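Local coordinates for ABC transporter substrate-binding protein (Staphylococcus aureus subsp. aureus NCTC 8325, PDB 3UN6), which is of unknown function but probably captures a substrate for an ABC-type import system, and binds zinc, at residues T45-L50 against H263-S268; L50-K55 against R254-D259; F195-E200 against T273-W278. All coordinates share one frame; numbering follows the deposited sequence.

Contact 1 of 3, residues T45-L50 against H263-S268; sequences THSANL and HHFKQS. With ZN (zinc ion), chain B; PO4 (phosphate ion), chain D.
Phe265 packs its ring against Thr45 and Ser47, joining the turn that leads into helix 48-58 to the loop leaving helix 254-264 in a two-lobed, type 2 substrate-binding fold. The bridge between the segments is van der Waals contact alone. With CG anti to its carbonyl carbon (chi1 -55°), Phe265 directs its ring at the turn, where CZ comes 4.2 Å from Ser47 OG and CE2 lies 4.3 Å from Thr45 N. A broad, apolar ring suits this buried place, and Leu272 of helix 269-277 packs on it too.

The hydroxyl beside the ring, Ser47 OG, is bonded to the backbone oxygen of Leu42, so it can be buried next to an aromatic group. Thr45 meets the ring through its backbone, its hydroxyl turned away to Thr279 OG1.

Each segment also binds an ion. Lys266, at the centre of an inverse gamma turn, reaches outward with NZ 3.0 Å from O1 of a phosphate, probably from the crystallisation liquor, that is also hydrogen-bonded to Lys71. On the other segment, His46, whose CB points away from residues 263-268, joins Cys220, Cys221 and a water around zinc, its ND1 2.1 Å from the metal.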
loop_
_atom_site.group_PDB
_atom_site.type_symbol
_atom_site.label_atom_id
_atom_site.label_comp_id
_atom_site.label_asym_id
_atom_site.label_seq_id
_atom_site.Cartn_x
_atom_site.Cartn_y
_atom_site.Cartn_z
ATOM N N THR A 45 5.091 3.543 3.959
ATOM C CA THR A 45 5.924 2.350 4.222
ATOM C C THR A 45 5.662 1.224 3.228
ATOM O O THR A 45 6.519 0.356 3.025
ATOM C CB THR A 45 5.713 1.766 5.628
ATOM O OG1 THR A 45 4.389 1.227 5.742
ATOM C CG2 THR A 45 5.966 2.822 6.711
ATOM N N HIS A 46 4.499 1.241 2.591
ATOM C CA HIS A 46 4.171 0.184 1.662
ATOM C C HIS A 46 5.002 0.203 0.402
ATOM O O HIS A 46 5.023 -0.789 -0.330
ATOM C CB HIS A 46 2.684 0.176 1.307
ATOM C CG HIS A 46 1.795 0.012 2.496
ATOM N ND1 HIS A 46 0.426 0.056 2.407
ATOM C CD2 HIS A 46 2.087 -0.134 3.811
ATOM C CE1 HIS A 46 -0.093 -0.104 3.609
ATOM N NE2 HIS A 46 0.895 -0.217 4.482
ATOM N N SER A 47 5.702 1.305 0.161
ATOM C CA SER A 47 6.533 1.416 -1.026
ATOM C C SER A 47 8.013 1.467 -0.712
ATOM O O SER A 47 8.813 1.613 -1.624
ATOM C CB SER A 47 6.142 2.701 -1.799
ATOM O OG SER A 47 6.640 3.841 -1.130
ATOM N N ALA A 48 8.385 1.324 0.566
ATOM C CA ALA A 48 9.764 1.491 1.018
ATOM C C ALA A 48 10.747 0.450 0.473
ATOM O O ALA A 48 11.939 0.727 0.400
ATOM C CB ALA A 48 9.813 1.504 2.541
ATOM N N ASN A 49 10.264 -0.732 0.089
ATOM C CA ASN A 49 11.165 -1.733 -0.490
ATOM C C ASN A 49 11.724 -1.256 -1.842
ATOM O O ASN A 49 12.767 -1.702 -2.252
ATOM C CB ASN A 49 10.513 -3.111 -0.645
ATOM C CG ASN A 49 11.544 -4.212 -0.855
ATOM O OD1 ASN A 49 12.540 -4.280 -0.150
ATOM N ND2 ASN A 49 11.315 -5.059 -1.831
ATOM N N LEU A 50 11.028 -0.350 -2.522
ATOM C CA LEU A 50 11.560 0.239 -3.759
ATOM C C LEU A 50 12.798 1.097 -3.455
ATOM O O LEU A 50 13.748 1.120 -4.254
ATOM C CB LEU A 50 10.511 1.101 -4.466
ATOM C CG LEU A 50 9.378 0.368 -5.169
ATOM C CD1 LEU A 50 8.377 1.383 -5.695
ATOM C CD2 LEU A 50 9.934 -0.491 -6.287
ATOM N N HIS A 263 15.865 8.620 5.016
ATOM C CA HIS A 263 16.555 9.202 3.905
ATOM C C HIS A 263 15.603 9.801 2.863
ATOM O O HIS A 263 15.749 10.961 2.476
ATOM C CB HIS A 263 17.442 8.141 3.249
ATOM C CG HIS A 263 18.244 8.665 2.100
ATOM N ND1 HIS A 263 19.493 9.221 2.257
ATOM C CD2 HIS A 263 17.964 8.741 0.777
ATOM C CE1 HIS A 263 19.957 9.603 1.080
ATOM N NE2 HIS A 263 19.046 9.326 0.164
ATOM N N HIS A 264 14.613 9.017 2.449
ATOM C CA HIS A 264 13.698 9.380 1.366
ATOM C C HIS A 264 12.444 10.135 1.723
ATOM O O HIS A 264 11.964 10.937 0.914
ATOM C CB HIS A 264 13.251 8.114 0.629
ATOM C CG HIS A 264 14.324 7.495 -0.203
ATOM N ND1 HIS A 264 15.209 6.559 0.292
ATOM C CD2 HIS A 264 14.663 7.689 -1.500
ATOM C CE1 HIS A 264 16.038 6.194 -0.672
ATOM N NE2 HIS A 264 15.734 6.871 -1.765
ATOM N N PHE A 265 11.875 9.876 2.892
ATOM C CA PHE A 265 10.608 10.515 3.224
ATOM C C PHE A 265 10.698 11.801 4.047
ATOM O O PHE A 265 11.566 11.952 4.920
ATOM C CB PHE A 265 9.676 9.522 3.931
ATOM C CG PHE A 265 9.422 8.258 3.172
ATOM C CD1 PHE A 265 9.610 8.178 1.793
ATOM C CD2 PHE A 265 8.865 7.176 3.817
ATOM C CE1 PHE A 265 9.340 7.013 1.111
ATOM C CE2 PHE A 265 8.579 6.006 3.129
ATOM C CZ PHE A 265 8.812 5.927 1.778
ATOM N N LYS A 266 9.769 12.719 3.765
ATOM C CA LYS A 266 9.643 13.961 4.510
ATOM C C LYS A 266 8.921 13.698 5.835
ATOM O O LYS A 266 7.790 14.162 6.048
ATOM C CB LYS A 266 8.891 15.045 3.704
ATOM C CG LYS A 266 9.700 15.643 2.571
ATOM C CD LYS A 266 8.970 16.768 1.842
ATOM C CE LYS A 266 7.756 16.240 1.073
ATOM N NZ LYS A 266 7.051 17.278 0.254
ATOM N N GLN A 267 9.586 12.955 6.714
ATOM C CA GLN A 267 9.078 12.641 8.036
ATOM C C GLN A 267 10.266 12.560 8.976
ATOM O O GLN A 267 11.392 12.287 8.550
ATOM C CB GLN A 267 8.362 11.267 8.049
ATOM C CG GLN A 267 7.240 11.104 6.999
ATOM C CD GLN A 267 6.065 12.034 7.235
ATOM O OE1 GLN A 267 5.941 12.627 8.305
ATOM N NE2 GLN A 267 5.185 12.155 6.231
ATOM N N SER A 268 10.011 12.776 10.251
ATOM C CA SER A 268 11.063 12.663 11.252
ATOM C C SER A 268 11.329 11.187 11.587
ATOM O O SER A 268 10.532 10.291 11.261
ATOM C CB SER A 268 10.669 13.405 12.516
ATOM O OG SER A 268 9.396 12.995 12.942
HETATM ZN ZN ZN B . -0.923 0.176 0.792
HETATM P P PO4 D . 9.291 17.733 -2.848
HETATM O O1 PO4 D . 9.385 18.260 -1.434
HETATM O O2 PO4 D . 10.328 16.659 -3.048
HETATM O O3 PO4 D . 7.927 17.137 -3.079
HETATM O O4 PO4 D . 9.558 18.873 -3.802
HETATM O O HOH W 1 -1.735 2.406 1.068
#

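Contact 2 of 3, residues L50-K55 against R254-D259; sequences LMMTKK and RKQSVD
Gln256 meets Met52 and Lys55 where helix 254-264 lies beside helix 48-58, which itself packs on strand 66-71 of the five-stranded sheet in the two-lobed, type 2 substrate-binding fold. The backbones stay well separated: the closest CA atoms, those of Met52 and Ser257, are 8.0 Å apart. Long, flexible side chains suit such a gap, and three of them fill it.

Gln256 can be followed outward. Its CB points toward the other helix but remains 5.5 Å from Met52 SE, so the first carbon only sets the direction. The bend at chi2 (-75°) then swings the amide alongside its own helix, so that OE1 is directed at Met52 and NE2 at Lys55. At CD the side chain nears the selenium, and OE1 comes to 4.0 Å from Met52 SE, the two side chains crossing at about a right angle. The remaining branch, NE2, points on to Lys55.

Met52, a selenomethionine in this crystal, is buried, and its large, pliable tip suits a place between several neighbours; Ile260, Ser247 and Met251 also touch it. Lys55 belongs to the outer side. Its chain is extended from CB to NZ and also touches Ile260, while the charged end reaches the exposed margin. There it meets Gln256 from the opposite direction. As modelled, both nitrogens are hydrogen-bond donors, so their meeting is simple proximity. Asp259 would add a mild attraction at most, because it is distant from the lysine and holds a salt bridge with Arg269. The outermost touch of the contact is Lys55 NZ at 3.6 Å from Gln256 NE2.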
loop_
_atom_site.group_PDB
_atom_site.type_symbol
_atom_site.label_atom_id
_atom_site.label_comp_id
_atom_site.label_asym_id
_atom_site.label_seq_id
_atom_site.Cartn_x
_atom_site.Cartn_y
_atom_site.Cartn_z
ATOM N N LEU A 50 11.028 -0.350 -2.522
ATOM C CA LEU A 50 11.560 0.239 -3.759
ATOM C C LEU A 50 12.798 1.097 -3.455
ATOM O O LEU A 50 13.748 1.120 -4.254
ATOM C CB LEU A 50 10.511 1.101 -4.466
ATOM C CG LEU A 50 9.378 0.368 -5.169
ATOM C CD1 LEU A 50 8.377 1.383 -5.695
ATOM C CD2 LEU A 50 9.934 -0.491 -6.287
HETATM N N MSE A 51 12.783 1.795 -2.308
HETATM C CA MSE A 51 13.911 2.640 -1.896
HETATM C C MSE A 51 15.107 1.725 -1.617
HETATM O O MSE A 51 16.249 2.000 -2.020
HETATM C CB MSE A 51 13.602 3.437 -0.616
HETATM C CG MSE A 51 12.231 4.187 -0.482
HETATM SE SE MSE A 51 11.749 5.503 -1.819
HETATM C CE MSE A 51 10.830 4.329 -3.117
HETATM N N MSE A 52 14.852 0.629 -0.907
HETATM C CA MSE A 52 15.921 -0.324 -0.625
HETATM C C MSE A 52 16.488 -0.887 -1.927
HETATM O O MSE A 52 17.718 -1.015 -2.064
HETATM C CB MSE A 52 15.432 -1.464 0.259
HETATM C CG MSE A 52 16.485 -2.432 0.576
HETATM SE SE MSE A 52 17.914 -1.654 1.727
HETATM C CE MSE A 52 19.317 -2.864 1.203
ATOM N N THR A 53 15.607 -1.214 -2.879
ATOM C CA THR A 53 16.033 -1.768 -4.175
ATOM C C THR A 53 16.994 -0.808 -4.867
ATOM O O THR A 53 18.039 -1.216 -5.368
ATOM C CB THR A 53 14.820 -2.084 -5.076
ATOM O OG1 THR A 53 13.945 -2.980 -4.378
ATOM C CG2 THR A 53 15.258 -2.717 -6.388
ATOM N N LYS A 54 16.621 0.466 -4.873
ATOM C CA LYS A 54 17.424 1.548 -5.407
ATOM C C LYS A 54 18.796 1.601 -4.719
ATOM O O LYS A 54 19.825 1.695 -5.389
ATOM C CB LYS A 54 16.671 2.871 -5.196
ATOM C CG LYS A 54 17.345 4.123 -5.706
ATOM C CD LYS A 54 17.483 4.110 -7.181
ATOM C CE LYS A 54 17.986 5.439 -7.657
ATOM N NZ LYS A 54 18.320 5.364 -9.087
ATOM N N LYS A 55 18.824 1.487 -3.392
ATOM C CA LYS A 55 20.087 1.533 -2.681
ATOM C C LYS A 55 20.962 0.329 -3.053
ATOM O O LYS A 55 22.162 0.461 -3.270
ATOM C CB LYS A 55 19.885 1.579 -1.176
ATOM C CG LYS A 55 21.207 1.713 -0.434
ATOM C CD LYS A 55 21.066 1.629 1.075
ATOM C CE LYS A 55 22.456 1.760 1.739
ATOM N NZ LYS A 55 22.409 1.511 3.201
ATOM N N ARG A 254 14.954 -4.082 11.252
ATOM C CA ARG A 254 14.326 -2.772 11.534
ATOM C C ARG A 254 15.195 -1.532 11.473
ATOM O O ARG A 254 14.687 -0.458 11.129
ATOM C CB ARG A 254 13.598 -2.741 12.881
ATOM C CG ARG A 254 12.092 -2.744 12.747
ATOM C CD ARG A 254 11.496 -4.091 12.487
ATOM N NE ARG A 254 10.062 -3.937 12.239
ATOM C CZ ARG A 254 9.161 -4.899 12.383
ATOM N NH1 ARG A 254 7.886 -4.648 12.124
ATOM N NH2 ARG A 254 9.519 -6.101 12.805
ATOM N N LYS A 255 16.465 -1.637 11.845
ATOM C CA LYS A 255 17.333 -0.461 11.774
ATOM C C LYS A 255 17.366 0.019 10.332
ATOM O O LYS A 255 17.226 1.205 10.080
ATOM C CB LYS A 255 18.769 -0.727 12.248
ATOM C CG LYS A 255 19.689 0.495 12.012
ATOM C CD LYS A 255 21.162 0.203 12.230
ATOM C CE LYS A 255 22.035 1.357 11.713
ATOM N NZ LYS A 255 23.491 1.094 11.901
ATOM N N GLN A 256 17.578 -0.925 9.412
ATOM C CA GLN A 256 17.627 -0.645 7.977
ATOM C C GLN A 256 16.356 -0.028 7.412
ATOM O O GLN A 256 16.439 0.939 6.663
ATOM C CB GLN A 256 17.977 -1.912 7.178
ATOM C CG GLN A 256 19.456 -2.008 6.736
ATOM C CD GLN A 256 19.785 -1.060 5.545
ATOM O OE1 GLN A 256 19.016 -0.143 5.225
ATOM N NE2 GLN A 256 20.923 -1.296 4.894
ATOM N N SER A 257 15.190 -0.576 7.738
ATOM C CA SER A 257 13.957 -0.032 7.170
ATOM C C SER A 257 13.772 1.422 7.605
ATOM O O SER A 257 13.339 2.255 6.799
ATOM C CB SER A 257 12.728 -0.881 7.514
ATOM O OG SER A 257 12.596 -1.063 8.912
ATOM N N VAL A 258 14.116 1.720 8.861
ATOM C CA VAL A 258 14.037 3.093 9.377
ATOM C C VAL A 258 15.009 3.979 8.614
ATOM O O VAL A 258 14.626 5.019 8.108
ATOM C CB VAL A 258 14.346 3.201 10.920
ATOM C CG1 VAL A 258 14.456 4.677 11.351
ATOM C CG2 VAL A 258 13.258 2.459 11.757
ATOM N N ASP A 259 16.268 3.554 8.535
ATOM C CA ASP A 259 17.315 4.323 7.835
ATOM C C ASP A 259 16.937 4.595 6.361
ATOM O O ASP A 259 17.123 5.707 5.864
ATOM C CB ASP A 259 18.669 3.597 7.929
ATOM C CG ASP A 259 19.227 3.544 9.376
ATOM O OD1 ASP A 259 18.848 4.393 10.208
ATOM O OD2 ASP A 259 20.056 2.650 9.666
#

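Contact 3 of 3, residues F195-E200 against T273-W278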
loop_
_atom_site.group_PDB
_atom_site.type_symbol
_atom_site.label_atom_id
_atom_site.label_comp_id
_atom_site.label_asym_id
_atom_site.label_seq_id
_atom_site.Cartn_x
_atom_site.Cartn_y
_atom_site.Cartn_z
ATOM N N PHE A 195 1.209 7.990 7.767
ATOM C CA PHE A 195 0.154 8.993 7.907
ATOM C C PHE A 195 -0.726 8.873 9.144
ATOM O O PHE A 195 -1.443 9.807 9.477
ATOM C CB PHE A 195 -0.579 9.200 6.572
ATOM C CG PHE A 195 0.331 9.776 5.533
ATOM C CD1 PHE A 195 0.697 11.131 5.603
ATOM C CD2 PHE A 195 0.954 8.961 4.608
ATOM C CE1 PHE A 195 1.602 11.685 4.701
ATOM C CE2 PHE A 195 1.874 9.506 3.674
ATOM C CZ PHE A 195 2.200 10.881 3.741
ATOM N N GLY A 196 -0.621 7.759 9.866
ATOM C CA GLY A 196 -1.325 7.622 11.139
ATOM C C GLY A 196 -0.454 8.240 12.219
ATOM O O GLY A 196 -0.901 9.104 12.991
ATOM N N ALA A 197 0.808 7.812 12.257
ATOM C CA ALA A 197 1.748 8.334 13.216
ATOM C C ALA A 197 1.804 9.859 13.070
ATOM O O ALA A 197 1.868 10.573 14.065
ATOM C CB ALA A 197 3.118 7.717 13.005
ATOM N N LEU A 198 1.752 10.358 11.831
ATOM C CA LEU A 198 1.791 11.805 11.605
ATOM C C LEU A 198 0.551 12.463 12.221
ATOM O O LEU A 198 0.657 13.526 12.828
ATOM C CB LEU A 198 1.900 12.141 10.115
ATOM C CG LEU A 198 2.105 13.614 9.782
ATOM C CD1 LEU A 198 3.393 14.154 10.400
ATOM C CD2 LEU A 198 2.094 13.843 8.254
ATOM N N GLY A 199 -0.612 11.824 12.085
ATOM C CA GLY A 199 -1.836 12.336 12.709
ATOM C C GLY A 199 -1.682 12.528 14.221
ATOM O O GLY A 199 -2.186 13.503 14.794
ATOM N N GLU A 200 -0.977 11.607 14.873
ATOM C CA GLU A 200 -0.755 11.719 16.309
ATOM C C GLU A 200 0.150 12.891 16.613
ATOM O O GLU A 200 -0.133 13.657 17.506
ATOM C CB GLU A 200 -0.130 10.453 16.883
ATOM C CG GLU A 200 -1.027 9.249 16.835
ATOM C CD GLU A 200 -0.492 8.087 17.662
ATOM O OE1 GLU A 200 0.733 8.033 17.908
ATOM O OE2 GLU A 200 -1.296 7.216 18.063
ATOM N N THR A 273 10.099 5.499 12.843
ATOM C CA THR A 273 10.385 4.353 13.717
ATOM C C THR A 273 9.053 3.698 14.081
ATOM O O THR A 273 8.901 2.483 13.982
ATOM C CB THR A 273 11.146 4.783 14.964
ATOM O OG1 THR A 273 12.394 5.343 14.549
ATOM C CG2 THR A 273 11.420 3.580 15.871
ATOM N N GLN A 274 8.073 4.506 14.481
ATOM C CA GLN A 274 6.742 3.976 14.766
ATOM C C GLN A 274 6.154 3.279 13.513
ATOM O O GLN A 274 5.595 2.178 13.598
ATOM C CB GLN A 274 5.819 5.107 15.240
ATOM C CG GLN A 274 4.362 4.686 15.468
ATOM C CD GLN A 274 3.571 5.800 16.122
ATOM O OE1 GLN A 274 4.128 6.597 16.863
ATOM N NE2 GLN A 274 2.286 5.855 15.860
ATOM N N SER A 275 6.309 3.925 12.356
ATOM C CA SER A 275 5.787 3.421 11.089
ATOM C C SER A 275 6.418 2.086 10.704
ATOM O O SER A 275 5.721 1.154 10.287
ATOM C CB SER A 275 6.035 4.451 9.988
ATOM O OG SER A 275 5.327 5.668 10.260
ATOM N N ALA A 276 7.738 2.011 10.863
ATOM C CA ALA A 276 8.490 0.825 10.529
ATOM C C ALA A 276 8.234 -0.311 11.517
ATOM O O ALA A 276 8.230 -1.484 11.122
ATOM C CB ALA A 276 9.984 1.157 10.477
ATOM N N ALA A 277 8.006 0.032 12.786
ATOM C CA ALA A 277 7.740 -0.973 13.800
ATOM C C ALA A 277 6.527 -1.824 13.426
ATOM O O ALA A 277 6.538 -3.016 13.689
ATOM C CB ALA A 277 7.540 -0.347 15.166
ATOM N N TRP A 278 5.512 -1.235 12.783
ATOM C CA TRP A 278 4.280 -1.977 12.452
ATOM C C TRP A 278 4.164 -2.474 11.007
ATOM O O TRP A 278 3.119 -3.005 10.612
ATOM C CB TRP A 278 3.040 -1.150 12.854
ATOM C CG TRP A 278 2.937 -0.959 14.332
ATOM C CD1 TRP A 278 3.547 0.023 15.092
ATOM C CD2 TRP A 278 2.254 -1.812 15.256
ATOM N NE1 TRP A 278 3.254 -0.165 16.413
ATOM C CE2 TRP A 278 2.459 -1.276 16.545
ATOM C CE3 TRP A 278 1.462 -2.959 15.117
ATOM C CZ2 TRP A 278 1.896 -1.835 17.679
ATOM C CZ3 TRP A 278 0.903 -3.516 16.244
ATOM C CH2 TRP A 278 1.125 -2.960 17.514
#
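Ala197 and Ser275 mark the nearest backbone approach of two helices, with CA atoms 6.7 Å apart. The axes of helix segments 195-200 and 273-277 come within 9.3 Å, and their directions differ by 141°, so they run roughly antiparallel but splay apart. Small residues suit this point, since neither holds the helices off with a bulky side chain.

Ala197 turns its methyl toward the other helix, and two residues close on it. Ser275 OG lies 4.1 Å from Ala197 CB; this hydroxyl is bonded to the backbone oxygen of Val271 one turn earlier, which lets it be buried against a methyl group. Gln274 supplies the larger share. With CG anti to the backbone N (chi1 176°) and the chain extended beyond, its amide reaches across to the methyl, placing NE2 3.5 Å and CD 3.7 Å from Ala197 CB.

The same amide continues outward to Glu200. Its NE2 donates to Glu200 OE1 over 3.4 Å, a nearly straight but long and weak hydrogen bond, and the carboxylate and amide planes are turned 68° apart. Glu200 OE2 holds Thr207 OG1, so the carboxylate is shared between strand 206-210 and the neighbouring helix. Both polar side chains lie partly exposed, where long chains can span the widening gap, whereas Ala197 and Ser275 are buried.

Helix 195-201 follows strand 188-192 of the sheet that also holds strands 138-142 and 167-171. Helix 269-277 packs through Ala276 on helix 254-264, which in turn lies against helix 48-58 of the lobe with the five-stranded sheet. The contact therefore probably bridges the two lobes, an arrangement consistent with the architecture of type 2 periplasmic binding proteins.

Contacts 1 and 2 draw on the same two helices, 48-58 and 254-264, and sit next to each other: Met51 packs against His264 and Phe265. Contact 1 is buried, whereas contact 2 runs from a buried selenomethionine to an exposed lysine. Contact 3 is also mixed, but it uses two other helices, 195-201 and 269-277, the latter following helix 254-264 in the chain, and is the one with a hydrogen bond between its segments. It adjoins contact 1 through Thr45 and Ser275, and contact 2 through Arg254, whose NE probably bonds to Ala276 O. The chemistry follows depth: an aromatic ring inside, long polar chains toward the surface, with a zinc ligand, His46, inside contact 1.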